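Local coordinates for protein aldo-keto reductase family 1 member C1 (Caenorhabditis elegans, PDB 1QWK) that probably reduces aldehydes and ketones to alcohols with NADPH, acting as an aldo-keto reductase of the aldose reductase type, at residues 127-131 and 132-136; 158-161 and 162-166; 80-84 and 85-89; 45-49 and 50-54. All blocks are in the same frame, centred on the assembly; numbering follows the deposited sequence.

All four contacts are local and lie in one (beta/alpha)8 barrel of the aldo-keto reductase family. Along the chain the order is interaction 4, 3, 1 and 2. Interactions 4 and 3 sit where the neighbouring parallel strands 45-47 and 77-82 run into their loops, with centres about 13 Å apart. K81 NZ and D47 OD2 join them at 2.6 Å, consistent with the catalytic tetrad of this family. Interaction 1 forms the start of helix 131-143, and interaction 2 lies largely on helix 157-164. Their centres are about 11 Å apart, and they share the E132-R162 salt bridge. Interaction 1 also touches interaction 3, through S129 and P89 among others. Interactions 2 and 4 are the most distant pair, with centres about 26 Å apart.

Interaction 1. Residues 127-131 and 132-136; sequences IASPV and EDVWR
P130 O faces the amides of V134 and D133 as the chain turns from loop into helix. P130 is the N-cap residue of helix 131-143. V134 N bonds to P130 O at 3.2 Å and lies in the carbonyl plane. D133 N reaches the same oxygen through a weak, bent bond. One residue on, W135 N bonds to V131 O at 2.8 Å with an N-H...O angle of 164°, so the regular helical pattern is already set.

Three side chains fold back on this first turn. The D133 carboxylate lies against the proline ring, with OD2 3.0 Å from P130 CG. CG of D133 is anti to its own carbonyl carbon (chi1 -70°), which turns the acid back toward the loop. One water bridges S129 and D133. It donates to D133 OD2 at 2.7 Å and also hydrogen-bonds to S129 OG. V134 sends CG2 back to the start of the helix, 3.6 Å from P130 O. E132 bends at chi2 and brings OE1 to 3.3 Å from P130 CB. Its charge is paired with R162. E309 accepts a hydrogen bond from V131 N.

The contact opens the helix that follows strand 126-127. V131 packs on Q159 and R162 of helix 157-164, while W135 reaches A163 of that helix and V150 and V152 of strand 150-153.

Interaction 2. Residues 158-161 and 162-166; sequences DQIS and RALAL
I160 and L164 meet one turn apart on helix 157-164, and their side chains run alongside each other in the same direction. This is the close-packed part of the contact. I160 CG2 is 4.1 Å from L164 CD1, and L164 CG sits 3.3 Å from I160 O. L164 N bonds to that same oxygen at 2.9 Å, almost straight on to the carbonyl. With chi1 at -66°, the leucine CG stands beside the backbone N and leans over the preceding turn. An alanine in place of L164 is likely to leave I160 CG2 without its neighbour on this helix and open a gap beside it.

The rest of the ladder is ordinary helix. R162 N bonds to D158 O, A163 N to Q159 O, and A165 N to S161 O. R162 runs back along the helix, with CG 3.2 Å from D158 O. Its chain bends at chi3, and NH1 passes 4.1 Å from Q159 CG at an oblique angle. The guanidinium and the Q159 amide are turned 39° from each other. Both groups are fixed from outside: R162 forms salt bridges with E132 and E309, and Q159 NE2 bonds to the backbone of E309.

The looser side is toward solvent. D158 and A165 are exposed there, and the D158 carboxylate turns off away from residues 162-166.

This helix links strands 150-153 and 173-177 in a beta-alpha-beta unit. A163 and R162 pack on helix 131-143, while I160 faces H187 and F190 of helix 185-193.

Interaction 3. Residues 80-84 and 85-89; sequences TKAWT and HELAP
H85 meets W83 just past the end of strand 77-82, rim to rim. The planes stand at 68°, and H85 ND1 is 3.5 Å from W83 CD1. CG of H85 lies between its backbone N and carbonyl carbon (chi1 63°), which turns the imidazole back to the indole edge.

E86 comes next and doubles back on the strand end. Its N bonds to W83 O at 3.0 Å, from well above the carbonyl plane. Its extended side chain then returns OE1 to W83 N at 2.8 Å, with an N-H...O angle of 165°. OE1 uses its anti lone pair here. The two bonds grip W83 through both its N and its O.

L87 N makes two weak bonds, to W83 O and T84 O. Its CD2 packs 4.1 Å from A82 CB, and the side chain also reaches V134 and F138 of helix 131-143.

The chemistry is that of a carboxylate accepting from a strand-end amide. S50 OG probably also donates to E86 OE1, which would be expected to help stabilise its negative charge. These bonds hold the backbone of W83, whose ring meets the predicted substrate-binding H114 edge-to-face.

Interaction 4. Residues 45-49 and 50-54; sequences LIDTA and SVYQN
A49 CB sits over the ring of Y52, the predicted proton donor, in a CH-pi contact. The loop follows strand 45-47 of the (beta/alpha)8 barrel, as in other aldo-keto reductases. CB lies 3.4 Å from the ring centroid and 12° off the ring normal, so the methyl is almost centred on the face. T48 C approaches the same ring obliquely, and D47 O lies at its edge.

The backbone sets this up. Y52 N bonds to A49 O at 3.0 Å, from above the carbonyl plane, as the chain enters the 3-10 segment 50-52. The Y52 side chain leaves with CG opposite the carbonyl carbon (chi1 -58°), and the ring folds back over A49. With an alanine in place of the tyrosine, the A49 methyl would probably lose its ring cover and K81 its weak phenol partner.

Further out lies K81. Y52 OH makes a weak hydrogen bond with K81 NZ. D47 OD2 forms a salt bridge with that nitrogen, and T48 O accepts from it too. D47, Y52, K81 and H114 thus gather at the strand ends, consistent with the catalytic tetrad of this family.

The far end of the loop is tied back beside helix 55-68. T48 OG1 donates to N54 OD1 at 2.7 Å, in the plane of the amide carbonyl.

Interaction 1. Residues 127-131 and 132-136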
loop_
_atom_site.group_PDB
_atom_site.type_symbol
_atom_site.label_atom_id
_atom_site.label_comp_id
_atom_site.label_asym_id
_atom_site.label_seq_id
_atom_site.Cartn_x
_atom_site.Cartn_y
_atom_site.Cartn_z
ATOM N N ILE A 127 -17.382 0.175 -17.062
ATOM C CA ILE A 127 -18.636 0.574 -16.442
ATOM C C ILE A 127 -18.368 2.011 -16.026
ATOM O O ILE A 127 -17.569 2.271 -15.125
ATOM C CB ILE A 127 -18.993 -0.284 -15.213
ATOM C CG1 ILE A 127 -19.260 -1.724 -15.645
ATOM C CG2 ILE A 127 -20.238 0.283 -14.532
ATOM C CD1 ILE A 127 -19.672 -2.649 -14.511
ATOM N N ALA A 128 -19.024 2.940 -16.716
ATOM C CA ALA A 128 -18.843 4.363 -16.475
ATOM C C ALA A 128 -19.545 4.881 -15.232
ATOM O O ALA A 128 -20.392 5.769 -15.314
ATOM C CB ALA A 128 -19.304 5.154 -17.698
ATOM N N SER A 129 -19.188 4.328 -14.079
ATOM C CA SER A 129 -19.772 4.761 -12.820
ATOM C C SER A 129 -18.876 5.852 -12.244
ATOM O O SER A 129 -17.729 5.599 -11.876
ATOM C CB SER A 129 -19.861 3.583 -11.848
ATOM O OG SER A 129 -20.563 3.962 -10.671
ATOM N N PRO A 130 -19.383 7.091 -12.161
ATOM C CA PRO A 130 -18.567 8.186 -11.622
ATOM C C PRO A 130 -18.032 7.892 -10.226
ATOM O O PRO A 130 -18.674 7.189 -9.444
ATOM C CB PRO A 130 -19.527 9.377 -11.648
ATOM C CG PRO A 130 -20.867 8.732 -11.455
ATOM C CD PRO A 130 -20.781 7.520 -12.353
ATOM N N VAL A 131 -16.853 8.422 -9.916
ATOM C CA VAL A 131 -16.256 8.185 -8.606
ATOM C C VAL A 131 -17.184 8.644 -7.487
ATOM O O VAL A 131 -17.084 8.163 -6.357
ATOM C CB VAL A 131 -14.870 8.885 -8.456
ATOM C CG1 VAL A 131 -13.854 8.234 -9.386
ATOM C CG2 VAL A 131 -14.988 10.366 -8.748
ATOM N N GLU A 132 -18.090 9.570 -7.795
ATOM C CA GLU A 132 -19.026 10.037 -6.780
ATOM C C GLU A 132 -19.948 8.890 -6.371
ATOM O O GLU A 132 -20.240 8.713 -5.189
ATOM C CB GLU A 132 -19.856 11.220 -7.293
ATOM C CG GLU A 132 -19.065 12.515 -7.425
ATOM C CD GLU A 132 -18.535 12.742 -8.824
ATOM O OE1 GLU A 132 -18.452 11.763 -9.602
ATOM O OE2 GLU A 132 -18.193 13.904 -9.142
ATOM N N ASP A 133 -20.399 8.108 -7.347
ATOM C CA ASP A 133 -21.280 6.981 -7.061
ATOM C C ASP A 133 -20.525 5.877 -6.336
ATOM O O ASP A 133 -21.080 5.189 -5.472
ATOM C CB ASP A 133 -21.898 6.437 -8.354
ATOM C CG ASP A 133 -22.916 7.390 -8.957
ATOM O OD1 ASP A 133 -23.452 8.244 -8.211
ATOM O OD2 ASP A 133 -23.197 7.277 -10.168
ATOM N N VAL A 134 -19.254 5.713 -6.689
ATOM C CA VAL A 134 -18.410 4.707 -6.056
ATOM C C VAL A 134 -18.218 5.087 -4.593
ATOM O O VAL A 134 -18.380 4.258 -3.692
ATOM C CB VAL A 134 -17.016 4.625 -6.730
ATOM C CG1 VAL A 134 -16.109 3.665 -5.955
ATOM C CG2 VAL A 134 -17.161 4.155 -8.164
ATOM N N TRP A 135 -17.883 6.349 -4.346
ATOM C CA TRP A 135 -17.669 6.770 -2.969
ATOM C C TRP A 135 -18.915 6.646 -2.085
ATOM O O TRP A 135 -18.803 6.351 -0.893
ATOM C CB TRP A 135 -17.139 8.202 -2.910
ATOM C CG TRP A 135 -16.642 8.536 -1.550
ATOM C CD1 TRP A 135 -17.147 9.468 -0.698
ATOM C CD2 TRP A 135 -15.590 7.867 -0.843
ATOM N NE1 TRP A 135 -16.482 9.420 0.505
ATOM C CE2 TRP A 135 -15.520 8.445 0.443
ATOM C CE3 TRP A 135 -14.704 6.827 -1.172
ATOM C CZ2 TRP A 135 -14.596 8.023 1.406
ATOM C CZ3 TRP A 135 -13.784 6.406 -0.212
ATOM C CH2 TRP A 135 -13.740 7.004 1.060
ATOM N N ARG A 136 -20.099 6.867 -2.650
ATOM C CA ARG A 136 -21.310 6.746 -1.849
ATOM C C ARG A 136 -21.422 5.335 -1.263
ATOM O O ARG A 136 -21.925 5.159 -0.152
ATOM C CB ARG A 136 -22.556 7.077 -2.684
ATOM C CG ARG A 136 -22.550 8.479 -3.282
ATOM C CD ARG A 136 -23.921 8.855 -3.830
ATOM N NE ARG A 136 -24.828 9.216 -2.749
ATOM C CZ ARG A 136 -24.944 10.442 -2.246
ATOM N NH1 ARG A 136 -24.220 11.440 -2.737
ATOM N NH2 ARG A 136 -25.757 10.664 -1.227
HETATM O O HOH W 1 -23.167 4.740 -11.064
#

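Interaction 2. Residues 158-161 and 162-166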
loop_
_atom_site.group_PDB
_atom_site.type_symbol
_atom_site.label_atom_id
_atom_site.label_comp_id
_atom_site.label_asym_id
_atom_site.label_seq_id
_atom_site.Cartn_x
_atom_site.Cartn_y
_atom_site.Cartn_z
ATOM N N ASP A 158 -8.176 15.229 -8.540
ATOM C CA ASP A 158 -9.500 15.678 -8.956
ATOM C C ASP A 158 -10.588 14.686 -8.563
ATOM O O ASP A 158 -11.683 15.083 -8.163
ATOM C CB ASP A 158 -9.536 15.914 -10.469
ATOM C CG ASP A 158 -8.595 17.017 -10.907
ATOM O OD1 ASP A 158 -8.621 18.103 -10.287
ATOM O OD2 ASP A 158 -7.831 16.804 -11.872
ATOM N N GLN A 159 -10.285 13.396 -8.672
ATOM C CA GLN A 159 -11.251 12.363 -8.314
ATOM C C GLN A 159 -11.493 12.377 -6.808
ATOM O O GLN A 159 -12.632 12.238 -6.348
ATOM C CB GLN A 159 -10.754 10.985 -8.779
ATOM C CG GLN A 159 -10.711 10.868 -10.308
ATOM C CD GLN A 159 -10.048 9.598 -10.800
ATOM O OE1 GLN A 159 -8.945 9.257 -10.371
ATOM N NE2 GLN A 159 -10.702 8.907 -11.728
ATOM N N ILE A 160 -10.430 12.552 -6.032
ATOM C CA ILE A 160 -10.586 12.606 -4.585
ATOM C C ILE A 160 -11.406 13.838 -4.201
ATOM O O ILE A 160 -12.280 13.765 -3.335
ATOM C CB ILE A 160 -9.222 12.630 -3.868
ATOM C CG1 ILE A 160 -8.512 11.295 -4.106
ATOM C CG2 ILE A 160 -9.415 12.883 -2.372
ATOM C CD1 ILE A 160 -7.104 11.215 -3.532
ATOM N N SER A 161 -11.133 14.969 -4.851
ATOM C CA SER A 161 -11.874 16.197 -4.566
ATOM C C SER A 161 -13.363 16.010 -4.857
ATOM O O SER A 161 -14.211 16.508 -4.120
ATOM C CB SER A 161 -11.340 17.362 -5.408
ATOM O OG SER A 161 -10.025 17.707 -5.031
ATOM N N ARG A 162 -13.676 15.298 -5.936
ATOM C CA ARG A 162 -15.069 15.060 -6.296
ATOM C C ARG A 162 -15.755 14.209 -5.234
ATOM O O ARG A 162 -16.942 14.390 -4.952
ATOM C CB ARG A 162 -15.153 14.390 -7.667
ATOM C CG ARG A 162 -14.831 15.333 -8.824
ATOM C CD ARG A 162 -14.521 14.567 -10.101
ATOM N NE ARG A 162 -15.600 13.674 -10.504
ATOM C CZ ARG A 162 -15.440 12.646 -11.330
ATOM N NH1 ARG A 162 -14.239 12.386 -11.838
ATOM N NH2 ARG A 162 -16.472 11.869 -11.636
ATOM N N ALA A 163 -15.009 13.285 -4.637
ATOM C CA ALA A 163 -15.565 12.428 -3.592
ATOM C C ALA A 163 -15.790 13.245 -2.321
ATOM O O ALA A 163 -16.827 13.116 -1.666
ATOM C CB ALA A 163 -14.619 11.262 -3.309
ATOM N N LEU A 164 -14.825 14.094 -1.979
ATOM C CA LEU A 164 -14.927 14.924 -0.778
ATOM C C LEU A 164 -16.082 15.910 -0.846
ATOM O O LEU A 164 -16.765 16.146 0.150
ATOM C CB LEU A 164 -13.626 15.703 -0.562
ATOM C CG LEU A 164 -12.371 14.898 -0.224
ATOM C CD1 LEU A 164 -11.178 15.833 -0.154
ATOM C CD2 LEU A 164 -12.568 14.177 1.106
ATOM N N ALA A 165 -16.294 16.476 -2.030
ATOM C CA ALA A 165 -17.345 17.462 -2.254
ATOM C C ALA A 165 -18.753 16.959 -1.952
ATOM O O ALA A 165 -19.662 17.758 -1.745
ATOM C CB ALA A 165 -17.276 17.965 -3.693
ATOM N N LEU A 166 -18.935 15.642 -1.932
ATOM C CA LEU A 166 -20.246 15.059 -1.658
ATOM C C LEU A 166 -20.743 15.356 -0.250
ATOM O O LEU A 166 -21.942 15.278 0.018
ATOM C CB LEU A 166 -20.201 13.547 -1.861
ATOM C CG LEU A 166 -19.906 13.053 -3.276
ATOM C CD1 LEU A 166 -19.894 11.528 -3.282
ATOM C CD2 LEU A 166 -20.961 13.579 -4.238
#

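Interaction 3. Residues 80-84 and 85-89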
loop_
_atom_site.group_PDB
_atom_site.type_symbol
_atom_site.label_atom_id
_atom_site.label_comp_id
_atom_site.label_asym_id
_atom_site.label_seq_id
_atom_site.Cartn_x
_atom_site.Cartn_y
_atom_site.Cartn_z
ATOM N N THR A 80 -7.967 -3.996 3.296
ATOM C CA THR A 80 -8.231 -4.751 2.089
ATOM C C THR A 80 -8.828 -3.790 1.075
ATOM O O THR A 80 -9.183 -2.654 1.416
ATOM C CB THR A 80 -9.136 -5.992 2.301
ATOM O OG1 THR A 80 -9.034 -6.831 1.142
ATOM C CG2 THR A 80 -10.588 -5.600 2.498
ATOM N N LYS A 81 -8.926 -4.234 -0.173
ATOM C CA LYS A 81 -9.411 -3.368 -1.237
ATOM C C LYS A 81 -10.405 -4.024 -2.180
ATOM O O LYS A 81 -10.283 -5.210 -2.505
ATOM C CB LYS A 81 -8.216 -2.868 -2.054
ATOM C CG LYS A 81 -6.987 -2.508 -1.233
ATOM C CD LYS A 81 -5.875 -1.973 -2.127
ATOM C CE LYS A 81 -4.533 -1.977 -1.409
ATOM N NZ LYS A 81 -4.056 -3.381 -1.179
ATOM N N ALA A 82 -11.377 -3.240 -2.631
ATOM C CA ALA A 82 -12.388 -3.736 -3.563
ATOM C C ALA A 82 -11.838 -3.636 -4.981
ATOM O O ALA A 82 -11.263 -2.616 -5.351
ATOM C CB ALA A 82 -13.666 -2.898 -3.436
ATOM N N TRP A 83 -12.004 -4.697 -5.767
ATOM C CA TRP A 83 -11.516 -4.711 -7.144
ATOM C C TRP A 83 -12.516 -4.005 -8.072
ATOM O O TRP A 83 -13.611 -3.630 -7.649
ATOM C CB TRP A 83 -11.267 -6.152 -7.607
ATOM C CG TRP A 83 -10.507 -6.243 -8.891
ATOM C CD1 TRP A 83 -10.819 -7.015 -9.972
ATOM C CD2 TRP A 83 -9.323 -5.512 -9.250
ATOM N NE1 TRP A 83 -9.910 -6.807 -10.982
ATOM C CE2 TRP A 83 -8.981 -5.891 -10.568
ATOM C CE3 TRP A 83 -8.520 -4.573 -8.585
ATOM C CZ2 TRP A 83 -7.868 -5.362 -11.240
ATOM C CZ3 TRP A 83 -7.412 -4.046 -9.252
ATOM C CH2 TRP A 83 -7.099 -4.443 -10.567
ATOM N N THR A 84 -12.139 -3.834 -9.337
ATOM C CA THR A 84 -12.967 -3.119 -10.308
ATOM C C THR A 84 -14.429 -3.542 -10.479
ATOM O O THR A 84 -15.294 -2.691 -10.683
ATOM C CB THR A 84 -12.276 -3.104 -11.694
ATOM O OG1 THR A 84 -11.998 -4.445 -12.120
ATOM C CG2 THR A 84 -10.971 -2.322 -11.623
ATOM N N HIS A 85 -14.710 -4.837 -10.398
ATOM C CA HIS A 85 -16.080 -5.307 -10.560
ATOM C C HIS A 85 -16.905 -5.082 -9.291
ATOM O O HIS A 85 -18.135 -5.058 -9.334
ATOM C CB HIS A 85 -16.094 -6.793 -10.940
ATOM C CG HIS A 85 -15.515 -7.694 -9.895
ATOM N ND1 HIS A 85 -14.238 -7.540 -9.402
ATOM C CD2 HIS A 85 -16.037 -8.768 -9.254
ATOM C CE1 HIS A 85 -13.996 -8.478 -8.504
ATOM N NE2 HIS A 85 -15.073 -9.237 -8.396
ATOM N N GLU A 86 -16.229 -4.902 -8.163
ATOM C CA GLU A 86 -16.914 -4.678 -6.902
ATOM C C GLU A 86 -17.256 -3.199 -6.716
ATOM O O GLU A 86 -18.030 -2.835 -5.831
ATOM C CB GLU A 86 -16.045 -5.203 -5.752
ATOM C CG GLU A 86 -15.685 -6.676 -5.946
ATOM C CD GLU A 86 -14.749 -7.233 -4.881
ATOM O OE1 GLU A 86 -13.667 -6.652 -4.659
ATOM O OE2 GLU A 86 -15.102 -8.272 -4.281
ATOM N N LEU A 87 -16.694 -2.346 -7.569
ATOM C CA LEU A 87 -16.941 -0.904 -7.500
ATOM C C LEU A 87 -18.253 -0.521 -8.175
ATOM O O LEU A 87 -18.768 0.577 -7.963
ATOM C CB LEU A 87 -15.805 -0.147 -8.187
ATOM C CG LEU A 87 -14.403 -0.369 -7.624
ATOM C CD1 LEU A 87 -13.384 0.355 -8.501
ATOM C CD2 LEU A 87 -14.340 0.130 -6.192
ATOM N N ALA A 88 -18.775 -1.426 -8.998
ATOM C CA ALA A 88 -20.025 -1.196 -9.719
ATOM C C ALA A 88 -21.198 -0.940 -8.777
ATOM O O ALA A 88 -21.204 -1.395 -7.635
ATOM C CB ALA A 88 -20.329 -2.391 -10.613
ATOM N N PRO A 89 -22.217 -0.212 -9.259
ATOM C CA PRO A 89 -23.400 0.105 -8.456
ATOM C C PRO A 89 -23.978 -1.091 -7.703
ATOM O O PRO A 89 -24.266 -2.135 -8.294
ATOM C CB PRO A 89 -24.371 0.668 -9.490
ATOM C CG PRO A 89 -23.444 1.372 -10.444
ATOM C CD PRO A 89 -22.339 0.357 -10.615
#

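Interaction 4. Residues 45-49 and 50-54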
loop_
_atom_site.group_PDB
_atom_site.type_symbol
_atom_site.label_atom_id
_atom_site.label_comp_id
_atom_site.label_asym_id
_atom_site.label_seq_id
_atom_site.Cartn_x
_atom_site.Cartn_y
_atom_site.Cartn_z
ATOM N N LEU A 45 0.311 -4.135 10.847
ATOM C CA LEU A 45 -0.615 -3.850 9.751
ATOM C C LEU A 45 -0.351 -4.827 8.609
ATOM O O LEU A 45 0.799 -5.080 8.245
ATOM C CB LEU A 45 -0.463 -2.400 9.251
ATOM C CG LEU A 45 -1.432 -1.969 8.134
ATOM C CD1 LEU A 45 -1.694 -0.466 8.194
ATOM C CD2 LEU A 45 -0.846 -2.352 6.776
ATOM N N ILE A 46 -1.431 -5.388 8.075
ATOM C CA ILE A 46 -1.371 -6.317 6.952
ATOM C C ILE A 46 -2.240 -5.724 5.848
ATOM O O ILE A 46 -3.414 -5.419 6.069
ATOM C CB ILE A 46 -1.937 -7.719 7.316
ATOM C CG1 ILE A 46 -1.166 -8.311 8.506
ATOM C CG2 ILE A 46 -1.843 -8.647 6.105
ATOM C CD1 ILE A 46 0.339 -8.360 8.317
ATOM N N ASP A 47 -1.658 -5.555 4.665
ATOM C CA ASP A 47 -2.369 -4.977 3.528
ATOM C C ASP A 47 -2.641 -6.035 2.469
ATOM O O ASP A 47 -1.718 -6.684 1.980
ATOM C CB ASP A 47 -1.533 -3.854 2.907
ATOM C CG ASP A 47 -2.264 -3.134 1.799
ATOM O OD1 ASP A 47 -2.973 -2.142 2.094
ATOM O OD2 ASP A 47 -2.155 -3.568 0.632
ATOM N N THR A 48 -3.909 -6.204 2.118
ATOM C CA THR A 48 -4.292 -7.184 1.119
ATOM C C THR A 48 -5.312 -6.588 0.154
ATOM O O THR A 48 -5.577 -5.381 0.181
ATOM C CB THR A 48 -4.868 -8.453 1.796
ATOM O OG1 THR A 48 -5.075 -9.473 0.813
ATOM C CG2 THR A 48 -6.180 -8.141 2.490
ATOM N N ALA A 49 -5.873 -7.436 -0.700
ATOM C CA ALA A 49 -6.859 -7.003 -1.683
ATOM C C ALA A 49 -7.600 -8.222 -2.197
ATOM O O ALA A 49 -7.018 -9.301 -2.317
ATOM C CB ALA A 49 -6.165 -6.291 -2.841
ATOM N N SER A 50 -8.880 -8.060 -2.504
ATOM C CA SER A 50 -9.656 -9.186 -2.998
ATOM C C SER A 50 -9.019 -9.782 -4.253
ATOM O O SER A 50 -9.016 -10.999 -4.434
ATOM C CB SER A 50 -11.101 -8.764 -3.296
ATOM O OG SER A 50 -11.163 -7.850 -4.374
ATOM N N VAL A 51 -8.451 -8.932 -5.105
ATOM C CA VAL A 51 -7.849 -9.410 -6.346
ATOM C C VAL A 51 -6.585 -10.264 -6.178
ATOM O O VAL A 51 -6.215 -11.012 -7.087
ATOM C CB VAL A 51 -7.538 -8.223 -7.303
ATOM C CG1 VAL A 51 -6.291 -7.487 -6.846
ATOM C CG2 VAL A 51 -7.399 -8.729 -8.733
ATOM N N TYR A 52 -5.923 -10.166 -5.028
ATOM C CA TYR A 52 -4.711 -10.959 -4.797
ATOM C C TYR A 52 -5.032 -12.434 -4.593
ATOM O O TYR A 52 -4.159 -13.292 -4.724
ATOM C CB TYR A 52 -3.947 -10.479 -3.557
ATOM C CG TYR A 52 -3.517 -9.031 -3.558
ATOM C CD1 TYR A 52 -3.381 -8.315 -4.747
ATOM C CD2 TYR A 52 -3.244 -8.375 -2.358
ATOM C CE1 TYR A 52 -2.989 -6.974 -4.737
ATOM C CE2 TYR A 52 -2.851 -7.044 -2.336
ATOM C CZ TYR A 52 -2.730 -6.348 -3.527
ATOM O OH TYR A 52 -2.389 -5.014 -3.485
ATOM N N GLN A 53 -6.281 -12.721 -4.248
ATOM C CA GLN A 53 -6.725 -14.091 -4.007
ATOM C C GLN A 53 -5.952 -14.732 -2.851
ATOM O O GLN A 53 -5.736 -15.945 -2.837
ATOM C CB GLN A 53 -6.546 -14.947 -5.267
ATOM C CG GLN A 53 -7.082 -14.335 -6.563
ATOM C CD GLN A 53 -8.514 -13.847 -6.449
ATOM O OE1 GLN A 53 -9.301 -14.360 -5.652
ATOM N NE2 GLN A 53 -8.864 -12.855 -7.262
ATOM N N ASN A 54 -5.528 -13.921 -1.884
ATOM C CA ASN A 54 -4.795 -14.458 -0.742
ATOM C C ASN A 54 -5.443 -14.109 0.596
ATOM O O ASN A 54 -4.853 -14.341 1.650
ATOM C CB ASN A 54 -3.339 -13.971 -0.749
ATOM C CG ASN A 54 -3.219 -12.465 -0.603
ATOM O OD1 ASN A 54 -4.167 -11.794 -0.221
ATOM N ND2 ASN A 54 -2.033 -11.931 -0.899
#